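PDB 5M1T: MucR Phosphodiesterase from Pseudomonas aeruginosa, which belongs to the EAL-domain family of phosphodiesterases, which share a barrel-like fold, and binds magnesium ions beside the ligand C2E. Local coordinates for residues Glu243-Glu248 with Gly264-Arg269; Leu92-Gly97 with Ser126-Ala131; Ala168-Leu173 with Lys199-Ser204. All blocks are in the same frame, centred on the assembly; numbering follows the deposited sequence.

Interaction 1: Glu243-Glu248 with Gly264-Arg269; sequences EGVETE and GFLLGR. With MG (magnesium ion), chain E; C2E (9,9'-[(2R,3R,3aS,5S,7aR,9R,10R,10aS,12S,14aR)-3,5,10,12-tetrahydroxy-5,12-dioxidooctahydro-2H,7H-difuro[3,2-d:3',2'-j][1,3,7,9,2,8]tetraoxadiphosphacyclododecine-2,9-diyl]bis(2-amino-1,9-dihydro-6H-purin-6-one)), chain C.
Phe-265 lays one face of its ring over the six-membered part of a purine base of C2E, whose C6 stands 3.4 Å above the ring plane and is displaced toward the rim. On the opposite face the guanidinium group of Arg-269 lies over the CD2 side of the ring, which is therefore held between ligand and arginine. Glu-246, whose carboxylate approaches the Phe-265 ring obliquely, works on the rim of the base. Its CG is anti to its own carbonyl carbon (chi1 -61°) and the chain runs out extended, bringing OE2 to C2E N1 in a short, nearly straight bond (2.5 Å, 165°); the bond from C2E N2 to the same oxygen is weak. Alongside, the backbone N of Phe-265 donates to C2E O6 at 2.7 Å in a straight bond. The next amide is turned to the protein: Leu-266 N reaches Val-245 O at 3.1 Å, in the carbonyl plane. Gly-264 CA makes a CA-H...O contact of 3.3 Å with the same Val-245 O. Leu-266 rests on the other loop, with its CD2 3.5 Å from Thr-247 O. These loops, after strands 239-243 and 261-263, form one end of the ligand pocket of the EAL domain. Glu-243 OE1 and OE2 each stand 2.5 Å from its magnesium, to which C2E O1P, a water, Asp-186 and Asp-187 also bind. An acceptor at N1, with a weak second bond from N2, and a backbone donor at O6 are consistent with recognition of a base that carries an oxo group beside a ring N-H.

Interaction 2: Leu92-Gly97 with Ser126-Ala131; sequences LIVQIG and SALQFA. With C2E (9,9'-[(2R,3R,3aS,5S,7aR,9R,10R,10aS,12S,14aR)-3,5,10,12-tetrahydroxy-5,12-dioxidooctahydro-2H,7H-difuro[3,2-d:3',2'-j][1,3,7,9,2,8]tetraoxadiphosphacyclododecine-2,9-diyl]bis(2-amino-1,9-dihydro-6H-purin-6-one)), chain C.
The axis of 93-97, at the N-terminal end of helix 93-113, and that of helix 127-131 pass 10.1 Å apart and cross at -75°, close to perpendicular; a patch of 218 Å² is buried between the two segments. At its centre Ile-93 and Gln-129 cross at about a right angle, Ile-93 CG1 lying 3.7 Å from Gln-129 CD. Gln-129 CG is anti to its carbonyl carbon (chi1 -65°), and the extended chain carries the amide past Ile-93 until NE2 sits 3.5 Å from Gly-97 CA, where the lack of a side chain leaves it room. Beside this pair, Leu-128 CD2 packs on Val-94 CG2 at 3.8 Å. The amide oxygen is fixed from two directions: Ser-126 N donates to Gln-129 OE1 at 2.7 Å (N-H...O 174°), and C2E N21 donates to the same OE1 at 2.9 Å. In return Gln-129 N donates to Ser-126 OG at 3.1 Å, and that hydroxyl is also hydrogen-bonded to Glu-88 of helix 84-90. The reciprocal bonds make a capping box at the start of helix 127-131, just past barrel strand 120-124, and the N3 residue of the box, Gln-129, is also part of the ligand pocket of the EAL domain.

Interaction 3: Ala168-Leu173 with Lys199-Ser204; sequences ASLVIL and KRLPAS
Ser-169 OG is hydrogen-bonded to both the O of Ala-162 and the O of Asp-165, which must share its one proton; the pair pins this turn of helix 166-178 to the chain just before it, while Ser-169 CB faces Leu-201 CD2 at 4.4 Å. The contact belongs to the barrel of the EAL domain: it joins helix 166-178, which precedes strand 182-188, to the loop leading from helix 195-200 into the neighbouring parallel strand 205-208. That loop bends through an inverse gamma turn centred on Pro-202 (phi/psi -83°/50°), closed by a weak bond of 2.9 Å from Ala-203 N to Leu-201 O. No hydrogen bond crosses between the segments, so the join is apolar. Leu-201 is the wedge. With CG anti to its carbonyl carbon (chi1 -64°), the branch reaches the helix and CD2 enters between Leu-170 and Leu-173, one helical turn apart. The tighter of the two meetings is with Leu-170 CD1, at 3.4 Å from Leu-201 CD2, less than usual for two methyl groups; Leu-173 CD1 lies at a more relaxed 4.1 Å from the same methyl. Leu-170 CD1 also reaches the end of helix 195-200, resting 3.6 Å from Arg-200 O, whereas the end of the Arg-200 side chain leads away from the contact. Leu-173 is buried, with Ile-183 of the next strand against it, so the patch runs from the surface into the core. Pro-202 packs on Leu-173 as well: CD lies 4.0 Å from Leu-173 CB, and CG 3.8 Å from Leu-173 O.

Along the chain the three contacts follow in series; none nests in or crosses another. Interaction 2 comes first, closing a loop of 28 residues and tying the start of helix 93-113 to the turn after strand 120-124. Interaction 3 then closes 25 residues, strand 182-188 among them, and ties helix 166-178 to the loop before strand 205-208. Interaction 1 comes last, spans 15 residues and ties the loops after strands 239-243 and 261-263. Phe-130 of interaction 2 packs on Ser-169, Ile-172 and Leu-173 of interaction 3. Interaction 1 lies on the opposite side of the chain's centre from the other two, yet interactions 1 and 2 both touch C2E, which bridges the two sides of the barrel.

Interaction 1: Glu243-Glu248 with Gly264-Arg269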
loop_
_atom_site.group_PDB
_atom_site.type_symbol
_atom_site.label_atom_id
_atom_site.label_comp_id
_atom_site.label_asym_id
_atom_site.label_seq_id
_atom_site.Cartn_x
_atom_site.Cartn_y
_atom_site.Cartn_z
ATOM N N GLU A 243 13.772 4.695 22.494
ATOM C CA GLU A 243 12.901 3.567 22.833
ATOM C C GLU A 243 13.735 2.447 23.461
ATOM O O GLU A 243 14.880 2.262 23.112
ATOM C CB GLU A 243 12.148 3.149 21.553
ATOM C CG GLU A 243 11.628 1.750 21.496
ATOM C CD GLU A 243 11.130 1.397 20.094
ATOM O OE1 GLU A 243 11.802 0.558 19.393
ATOM O OE2 GLU A 243 10.101 1.999 19.706
ATOM N N GLY A 244 13.175 1.724 24.426
ATOM C CA GLY A 244 13.887 0.636 25.085
ATOM C C GLY A 244 14.706 1.070 26.298
ATOM O O GLY A 244 15.653 0.387 26.677
ATOM N N VAL A 245 14.353 2.188 26.917
ATOM C CA VAL A 245 15.122 2.689 28.049
ATOM C C VAL A 245 14.814 1.836 29.255
ATOM O O VAL A 245 13.687 1.865 29.777
ATOM C CB VAL A 245 14.777 4.170 28.332
ATOM C CG1 VAL A 245 15.553 4.723 29.532
ATOM C CG2 VAL A 245 15.063 5.011 27.084
ATOM N N GLU A 246 15.815 1.077 29.685
ATOM C CA GLU A 246 15.694 0.184 30.833
ATOM C C GLU A 246 16.503 0.563 32.063
ATOM O O GLU A 246 16.199 0.087 33.131
ATOM C CB GLU A 246 16.111 -1.231 30.433
ATOM C CG GLU A 246 15.254 -1.808 29.327
ATOM C CD GLU A 246 15.665 -3.192 28.862
ATOM O OE1 GLU A 246 16.870 -3.554 28.990
ATOM O OE2 GLU A 246 14.757 -3.893 28.340
ATOM N N THR A 247 17.544 1.380 31.939
ATOM C CA THR A 247 18.406 1.647 33.075
ATOM C C THR A 247 18.531 3.145 33.331
ATOM O O THR A 247 18.350 3.956 32.425
ATOM C CB THR A 247 19.819 1.067 32.859
ATOM O OG1 THR A 247 20.529 1.851 31.894
ATOM C CG2 THR A 247 19.756 -0.345 32.374
ATOM N N GLU A 248 18.893 3.498 34.558
ATOM C CA GLU A 248 19.114 4.904 34.920
ATOM C C GLU A 248 20.209 5.530 34.078
ATOM O O GLU A 248 20.080 6.687 33.668
ATOM C CB GLU A 248 19.442 5.057 36.405
ATOM C CG GLU A 248 18.319 4.526 37.297
ATOM C CD GLU A 248 18.273 5.123 38.698
ATOM O OE1 GLU A 248 19.350 5.312 39.305
ATOM O OE2 GLU A 248 17.148 5.411 39.195
ATOM N N GLY A 264 10.258 3.266 27.565
ATOM C CA GLY A 264 10.949 2.076 28.025
ATOM C C GLY A 264 10.431 1.580 29.341
ATOM O O GLY A 264 9.699 2.303 30.048
ATOM N N PHE A 265 10.825 0.346 29.670
ATOM C CA PHE A 265 10.418 -0.299 30.911
ATOM C C PHE A 265 10.747 0.521 32.174
ATOM O O PHE A 265 9.994 0.502 33.119
ATOM C CB PHE A 265 11.037 -1.678 31.042
ATOM C CG PHE A 265 10.480 -2.690 30.094
ATOM C CD1 PHE A 265 9.473 -2.371 29.204
ATOM C CD2 PHE A 265 10.948 -3.984 30.124
ATOM C CE1 PHE A 265 8.952 -3.307 28.367
ATOM C CE2 PHE A 265 10.443 -4.920 29.269
ATOM C CZ PHE A 265 9.441 -4.568 28.387
ATOM N N LEU A 266 11.844 1.250 32.159
ATOM C CA LEU A 266 12.241 2.079 33.301
ATOM C C LEU A 266 11.182 3.149 33.581
ATOM O O LEU A 266 10.914 3.464 34.724
ATOM C CB LEU A 266 13.579 2.762 33.025
ATOM C CG LEU A 266 14.126 3.571 34.227
ATOM C CD1 LEU A 266 14.670 2.625 35.303
ATOM C CD2 LEU A 266 15.190 4.596 33.830
ATOM N N LEU A 267 10.610 3.705 32.524
ATOM C CA LEU A 267 9.633 4.770 32.637
ATOM C C LEU A 267 8.177 4.275 32.722
ATOM O O LEU A 267 7.280 5.016 33.145
ATOM C CB LEU A 267 9.769 5.710 31.444
ATOM C CG LEU A 267 11.208 6.223 31.416
ATOM C CD1 LEU A 267 11.653 6.545 30.020
ATOM C CD2 LEU A 267 11.344 7.424 32.334
ATOM N N GLY A 268 7.944 3.033 32.326
ATOM C CA GLY A 268 6.617 2.453 32.403
ATOM C C GLY A 268 6.410 1.405 31.331
ATOM O O GLY A 268 6.575 1.684 30.155
ATOM N N ARG A 269 6.060 0.201 31.751
ATOM C CA ARG A 269 5.846 -0.889 30.817
ATOM C C ARG A 269 4.488 -0.722 30.120
ATOM O O ARG A 269 3.615 0.016 30.617
ATOM C CB ARG A 269 5.867 -2.219 31.563
ATOM C CG ARG A 269 7.203 -2.555 32.184
ATOM C CD ARG A 269 7.230 -3.945 32.789
ATOM N NE ARG A 269 8.588 -4.316 33.224
ATOM C CZ ARG A 269 9.267 -5.397 32.826
ATOM N NH1 ARG A 269 8.746 -6.283 31.980
ATOM N NH2 ARG A 269 10.483 -5.606 33.287
HETATM MG MG MG E . 10.295 0.938 17.440
HETATM P P1 C2E C . 7.763 -1.464 18.095
HETATM O O2P C2E C . 6.904 -0.564 17.251
HETATM O O1P C2E C . 9.247 -1.163 18.057
HETATM O "O5'" C2E C . 7.223 -1.360 19.592
HETATM C "C5'" C2E C . 8.115 -1.268 20.681
HETATM C "C4'" C2E C . 8.432 -2.634 21.244
HETATM O "O4'" C2E C . 9.487 -2.489 22.213
HETATM C "C3'" C2E C . 7.256 -3.247 21.984
HETATM O "O3'" C2E C . 7.317 -4.666 21.847
HETATM C "C2'" C2E C . 7.504 -2.884 23.432
HETATM O "O2'" C2E C . 6.895 -3.788 24.354
HETATM C "C1'" C2E C . 9.022 -3.000 23.463
HETATM N N9 C2E C . 9.655 -2.244 24.543
HETATM C C8 C2E C . 9.342 -1.007 24.959
HETATM N N7 C2E C . 10.156 -0.638 25.973
HETATM C C5 C2E C . 11.008 -1.647 26.197
HETATM C C6 C2E C . 12.118 -1.906 27.120
HETATM O O6 C2E C . 12.461 -1.031 27.947
HETATM N N1 C2E C . 12.737 -3.094 27.023
HETATM C C2 C2E C . 12.367 -4.036 26.126
HETATM N N2 C2E C . 13.024 -5.217 26.080
HETATM N N3 C2E C . 11.366 -3.857 25.246
HETATM C C4 C2E C . 10.668 -2.705 25.252
HETATM P P11 C2E C . 6.004 -5.508 21.460
HETATM O O21 C2E C . 4.826 -4.950 22.243
HETATM O O11 C2E C . 6.232 -6.939 21.815
HETATM O O5A C2E C . 5.756 -5.293 19.896
HETATM C C5A C2E C . 6.774 -5.705 18.979
HETATM C C4A C2E C . 6.486 -5.130 17.609
HETATM O O4A C2E C . 5.207 -5.549 17.144
HETATM C C3A C2E C . 6.383 -3.627 17.612
HETATM O O3A C2E C . 7.650 -2.994 17.598
HETATM C C2A C2E C . 5.581 -3.351 16.366
HETATM O O2A C2E C . 6.391 -3.410 15.201
HETATM C C1A C2E C . 4.633 -4.523 16.327
HETATM N N91 C2E C . 3.287 -4.116 16.826
HETATM C C81 C2E C . 2.840 -4.049 18.097
HETATM N N71 C2E C . 1.535 -3.664 18.129
HETATM C C51 C2E C . 1.155 -3.485 16.852
HETATM C C61 C2E C . -0.076 -3.075 16.153
HETATM O O61 C2E C . -1.102 -2.781 16.803
HETATM N N11 C2E C . -0.047 -3.017 14.810
HETATM C C21 C2E C . 1.067 -3.315 14.106
HETATM N N21 C2E C . 1.039 -3.240 12.763
HETATM N N31 C2E C . 2.232 -3.696 14.672
HETATM C C41 C2E C . 2.312 -3.779 16.013
HETATM O O HOH W 1 11.860 -0.625 17.524
#

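Interaction 2: Leu92-Gly97 with Ser126-Ala131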
loop_
_atom_site.group_PDB
_atom_site.type_symbol
_atom_site.label_atom_id
_atom_site.label_comp_id
_atom_site.label_asym_id
_atom_site.label_seq_id
_atom_site.Cartn_x
_atom_site.Cartn_y
_atom_site.Cartn_z
ATOM N N LEU A 92 -4.821 -11.225 7.586
ATOM C CA LEU A 92 -5.576 -10.971 8.829
ATOM C C LEU A 92 -5.186 -9.642 9.488
ATOM O O LEU A 92 -5.992 -9.072 10.234
ATOM C CB LEU A 92 -5.347 -12.081 9.842
ATOM C CG LEU A 92 -6.034 -13.384 9.602
ATOM C CD1 LEU A 92 -5.455 -14.358 10.608
ATOM C CD2 LEU A 92 -7.552 -13.260 9.751
ATOM N N ILE A 93 -3.964 -9.170 9.227
ATOM C CA ILE A 93 -3.507 -7.877 9.755
ATOM C C ILE A 93 -4.423 -6.707 9.360
ATOM O O ILE A 93 -4.487 -5.710 10.061
ATOM C CB ILE A 93 -2.062 -7.542 9.293
ATOM C CG1 ILE A 93 -1.501 -6.307 10.037
ATOM C CG2 ILE A 93 -2.034 -7.238 7.805
ATOM C CD1 ILE A 93 -1.381 -6.491 11.539
ATOM N N VAL A 94 -5.150 -6.814 8.256
ATOM C CA VAL A 94 -6.014 -5.724 7.844
ATOM C C VAL A 94 -7.143 -5.465 8.885
ATOM O O VAL A 94 -7.339 -4.346 9.335
ATOM C CB VAL A 94 -6.627 -5.983 6.466
ATOM C CG1 VAL A 94 -7.757 -4.983 6.197
ATOM C CG2 VAL A 94 -5.557 -5.931 5.370
ATOM N N GLN A 95 -7.873 -6.509 9.266
ATOM C CA GLN A 95 -9.013 -6.305 10.132
ATOM C C GLN A 95 -8.544 -6.211 11.573
ATOM O O GLN A 95 -9.154 -5.520 12.379
ATOM C CB GLN A 95 -10.091 -7.379 9.913
ATOM C CG GLN A 95 -10.963 -7.106 8.681
ATOM C CD GLN A 95 -11.802 -5.846 8.796
ATOM O OE1 GLN A 95 -12.092 -5.368 9.888
ATOM N NE2 GLN A 95 -12.207 -5.307 7.663
ATOM N N ILE A 96 -7.428 -6.848 11.886
ATOM C CA ILE A 96 -6.805 -6.662 13.197
ATOM C C ILE A 96 -6.421 -5.196 13.358
ATOM O O ILE A 96 -6.623 -4.606 14.404
ATOM C CB ILE A 96 -5.595 -7.596 13.373
ATOM C CG1 ILE A 96 -6.096 -9.047 13.499
ATOM C CG2 ILE A 96 -4.797 -7.201 14.607
ATOM C CD1 ILE A 96 -4.990 -10.089 13.549
ATOM N N GLY A 97 -5.915 -4.602 12.293
ATOM C CA GLY A 97 -5.547 -3.200 12.293
ATOM C C GLY A 97 -6.727 -2.251 12.362
ATOM O O GLY A 97 -6.660 -1.235 13.043
ATOM N N SER A 126 2.139 -1.851 9.712
ATOM C CA SER A 126 2.969 -2.803 8.982
ATOM C C SER A 126 3.126 -2.316 7.545
ATOM O O SER A 126 2.456 -1.370 7.122
ATOM C CB SER A 126 2.323 -4.174 8.960
ATOM O OG SER A 126 1.248 -4.151 8.040
ATOM N N ALA A 127 4.004 -2.984 6.803
ATOM C CA ALA A 127 4.222 -2.665 5.405
ATOM C C ALA A 127 2.939 -2.842 4.566
ATOM O O ALA A 127 2.651 -2.052 3.674
ATOM C CB ALA A 127 5.356 -3.529 4.861
ATOM N N LEU A 128 2.159 -3.867 4.857
ATOM C CA LEU A 128 0.934 -4.112 4.101
ATOM C C LEU A 128 -0.130 -3.044 4.441
ATOM O O LEU A 128 -0.814 -2.534 3.566
ATOM C CB LEU A 128 0.408 -5.529 4.381
ATOM C CG LEU A 128 -0.735 -6.068 3.509
ATOM C CD1 LEU A 128 -0.806 -7.569 3.656
ATOM C CD2 LEU A 128 -2.105 -5.545 3.881
ATOM N N GLN A 129 -0.254 -2.684 5.711
ATOM C CA GLN A 129 -1.209 -1.649 6.098
ATOM C C GLN A 129 -0.823 -0.317 5.467
ATOM O O GLN A 129 -1.680 0.448 5.043
ATOM C CB GLN A 129 -1.239 -1.492 7.617
ATOM C CG GLN A 129 -1.742 -2.704 8.362
ATOM C CD GLN A 129 -1.508 -2.571 9.853
ATOM O OE1 GLN A 129 -0.362 -2.549 10.325
ATOM N NE2 GLN A 129 -2.609 -2.485 10.619
ATOM N N PHE A 130 0.476 -0.019 5.434
ATOM C CA PHE A 130 0.944 1.262 4.901
ATOM C C PHE A 130 0.635 1.378 3.402
ATOM O O PHE A 130 0.326 2.473 2.906
ATOM C CB PHE A 130 2.431 1.446 5.156
ATOM C CG PHE A 130 2.962 2.779 4.692
ATOM C CD1 PHE A 130 2.527 3.940 5.286
ATOM C CD2 PHE A 130 3.903 2.866 3.684
ATOM C CE1 PHE A 130 2.978 5.171 4.866
ATOM C CE2 PHE A 130 4.377 4.100 3.259
ATOM C CZ PHE A 130 3.902 5.263 3.855
ATOM N N ALA A 131 0.706 0.246 2.690
ATOM C CA ALA A 131 0.476 0.195 1.250
ATOM C C ALA A 131 -0.989 -0.050 0.881
ATOM O O ALA A 131 -1.341 0.033 -0.304
ATOM C CB ALA A 131 1.324 -0.896 0.626
HETATM P P1 C2E C . 7.763 -1.464 18.095
HETATM O O2P C2E C . 6.904 -0.564 17.251
HETATM O O1P C2E C . 9.247 -1.163 18.057
HETATM O "O5'" C2E C . 7.223 -1.360 19.592
HETATM C "C5'" C2E C . 8.115 -1.268 20.681
HETATM C "C4'" C2E C . 8.432 -2.634 21.244
HETATM O "O4'" C2E C . 9.487 -2.489 22.213
HETATM C "C3'" C2E C . 7.256 -3.247 21.984
HETATM O "O3'" C2E C . 7.317 -4.666 21.847
HETATM C "C2'" C2E C . 7.504 -2.884 23.432
HETATM O "O2'" C2E C . 6.895 -3.788 24.354
HETATM C "C1'" C2E C . 9.022 -3.000 23.463
HETATM N N9 C2E C . 9.655 -2.244 24.543
HETATM C C8 C2E C . 9.342 -1.007 24.959
HETATM N N7 C2E C . 10.156 -0.638 25.973
HETATM C C5 C2E C . 11.008 -1.647 26.197
HETATM C C6 C2E C . 12.118 -1.906 27.120
HETATM O O6 C2E C . 12.461 -1.031 27.947
HETATM N N1 C2E C . 12.737 -3.094 27.023
HETATM C C2 C2E C . 12.367 -4.036 26.126
HETATM N N2 C2E C . 13.024 -5.217 26.080
HETATM N N3 C2E C . 11.366 -3.857 25.246
HETATM C C4 C2E C . 10.668 -2.705 25.252
HETATM P P11 C2E C . 6.004 -5.508 21.460
HETATM O O21 C2E C . 4.826 -4.950 22.243
HETATM O O11 C2E C . 6.232 -6.939 21.815
HETATM O O5A C2E C . 5.756 -5.293 19.896
HETATM C C5A C2E C . 6.774 -5.705 18.979
HETATM C C4A C2E C . 6.486 -5.130 17.609
HETATM O O4A C2E C . 5.207 -5.549 17.144
HETATM C C3A C2E C . 6.383 -3.627 17.612
HETATM O O3A C2E C . 7.650 -2.994 17.598
HETATM C C2A C2E C . 5.581 -3.351 16.366
HETATM O O2A C2E C . 6.391 -3.410 15.201
HETATM C C1A C2E C . 4.633 -4.523 16.327
HETATM N N91 C2E C . 3.287 -4.116 16.826
HETATM C C81 C2E C . 2.840 -4.049 18.097
HETATM N N71 C2E C . 1.535 -3.664 18.129
HETATM C C51 C2E C . 1.155 -3.485 16.852
HETATM C C61 C2E C . -0.076 -3.075 16.153
HETATM O O61 C2E C . -1.102 -2.781 16.803
HETATM N N11 C2E C . -0.047 -3.017 14.810
HETATM C C21 C2E C . 1.067 -3.315 14.106
HETATM N N21 C2E C . 1.039 -3.240 12.763
HETATM N N31 C2E C . 2.232 -3.696 14.672
HETATM C C41 C2E C . 2.312 -3.779 16.013
#

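Interaction 3: Ala168-Leu173 with Lys199-Ser204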
loop_
_atom_site.group_PDB
_atom_site.type_symbol
_atom_site.label_atom_id
_atom_site.label_comp_id
_atom_site.label_asym_id
_atom_site.label_seq_id
_atom_site.Cartn_x
_atom_site.Cartn_y
_atom_site.Cartn_z
ATOM N N ALA A 168 6.224 6.777 -3.319
ATOM C CA ALA A 168 4.881 6.328 -2.936
ATOM C C ALA A 168 4.605 6.648 -1.481
ATOM O O ALA A 168 3.492 7.047 -1.131
ATOM C CB ALA A 168 4.713 4.824 -3.199
ATOM N N SER A 169 5.615 6.486 -0.622
ATOM C CA SER A 169 5.459 6.832 0.793
ATOM C C SER A 169 5.054 8.295 0.912
ATOM O O SER A 169 4.280 8.679 1.805
ATOM C CB SER A 169 6.752 6.617 1.587
ATOM O OG SER A 169 7.152 5.267 1.566
ATOM N N LEU A 170 5.596 9.114 0.008
ATOM C CA LEU A 170 5.406 10.564 0.075
ATOM C C LEU A 170 3.961 10.924 -0.211
ATOM O O LEU A 170 3.364 11.726 0.492
ATOM C CB LEU A 170 6.354 11.271 -0.913
ATOM C CG LEU A 170 6.736 12.727 -0.648
ATOM C CD1 LEU A 170 7.274 12.961 0.758
ATOM C CD2 LEU A 170 7.798 13.177 -1.652
ATOM N N VAL A 171 3.382 10.289 -1.213
ATOM C CA VAL A 171 1.995 10.567 -1.566
ATOM C C VAL A 171 1.103 10.195 -0.388
ATOM O O VAL A 171 0.273 10.993 0.040
ATOM C CB VAL A 171 1.580 9.815 -2.851
ATOM C CG1 VAL A 171 0.063 9.772 -3.014
ATOM C CG2 VAL A 171 2.257 10.457 -4.064
ATOM N N ILE A 172 1.313 8.999 0.163
ATOM C CA ILE A 172 0.542 8.534 1.335
ATOM C C ILE A 172 0.716 9.424 2.581
ATOM O O ILE A 172 -0.259 9.861 3.209
ATOM C CB ILE A 172 0.866 7.084 1.713
ATOM C CG1 ILE A 172 0.455 6.111 0.604
ATOM C CG2 ILE A 172 0.125 6.695 2.977
ATOM C CD1 ILE A 172 1.275 4.817 0.599
ATOM N N LEU A 173 1.954 9.690 2.949
ATOM C CA LEU A 173 2.191 10.447 4.170
ATOM C C LEU A 173 1.743 11.926 4.052
ATOM O O LEU A 173 1.230 12.486 5.011
ATOM C CB LEU A 173 3.658 10.333 4.603
ATOM C CG LEU A 173 4.103 8.946 5.042
ATOM C CD1 LEU A 173 5.592 8.919 5.310
ATOM C CD2 LEU A 173 3.374 8.453 6.269
ATOM N N LYS A 199 14.213 14.333 4.507
ATOM C CA LYS A 199 13.822 15.737 4.688
ATOM C C LYS A 199 12.440 16.012 4.032
ATOM O O LYS A 199 11.604 16.738 4.582
ATOM C CB LYS A 199 14.936 16.640 4.128
ATOM C CG LYS A 199 14.698 18.140 4.166
ATOM C CD LYS A 199 14.433 18.634 5.574
ATOM C CE LYS A 199 13.767 20.013 5.553
ATOM N NZ LYS A 199 13.220 20.331 6.898
ATOM N N ARG A 200 12.188 15.407 2.880
ATOM C CA ARG A 200 10.936 15.641 2.173
ATOM C C ARG A 200 9.716 15.056 2.853
ATOM O O ARG A 200 8.660 15.620 2.729
ATOM C CB ARG A 200 10.996 15.089 0.744
ATOM C CG ARG A 200 11.744 16.011 -0.189
ATOM C CD ARG A 200 11.313 15.871 -1.636
ATOM N NE ARG A 200 12.348 16.479 -2.487
ATOM C CZ ARG A 200 12.677 16.072 -3.714
ATOM N NH1 ARG A 200 12.058 15.023 -4.282
ATOM N NH2 ARG A 200 13.648 16.724 -4.359
ATOM N N LEU A 201 9.866 13.930 3.536
ATOM C CA LEU A 201 8.752 13.309 4.219
ATOM C C LEU A 201 8.230 14.221 5.333
ATOM O O LEU A 201 9.004 14.832 6.060
ATOM C CB LEU A 201 9.143 11.931 4.791
ATOM C CG LEU A 201 9.533 10.833 3.794
ATOM C CD1 LEU A 201 9.949 9.560 4.510
ATOM C CD2 LEU A 201 8.425 10.525 2.810
ATOM N N PRO A 202 6.906 14.313 5.473
ATOM C CA PRO A 202 6.289 15.141 6.528
ATOM C C PRO A 202 6.221 14.385 7.852
ATOM O O PRO A 202 5.158 14.310 8.483
ATOM C CB PRO A 202 4.874 15.408 5.990
ATOM C CG PRO A 202 4.579 14.213 5.146
ATOM C CD PRO A 202 5.896 13.650 4.634
ATOM N N ALA A 203 7.357 13.808 8.247
ATOM C CA ALA A 203 7.469 13.158 9.514
ATOM C C ALA A 203 7.629 14.229 10.554
ATOM O O ALA A 203 8.021 15.327 10.252
ATOM C CB ALA A 203 8.668 12.225 9.529
ATOM N N SER A 204 7.298 13.891 11.781
ATOM C CA SER A 204 7.388 14.787 12.906
ATOM C C SER A 204 8.370 14.268 13.901
ATOM O O SER A 204 8.883 15.019 14.685
ATOM C CB SER A 204 6.027 14.878 13.596
ATOM O OG SER A 204 5.259 15.839 12.935
#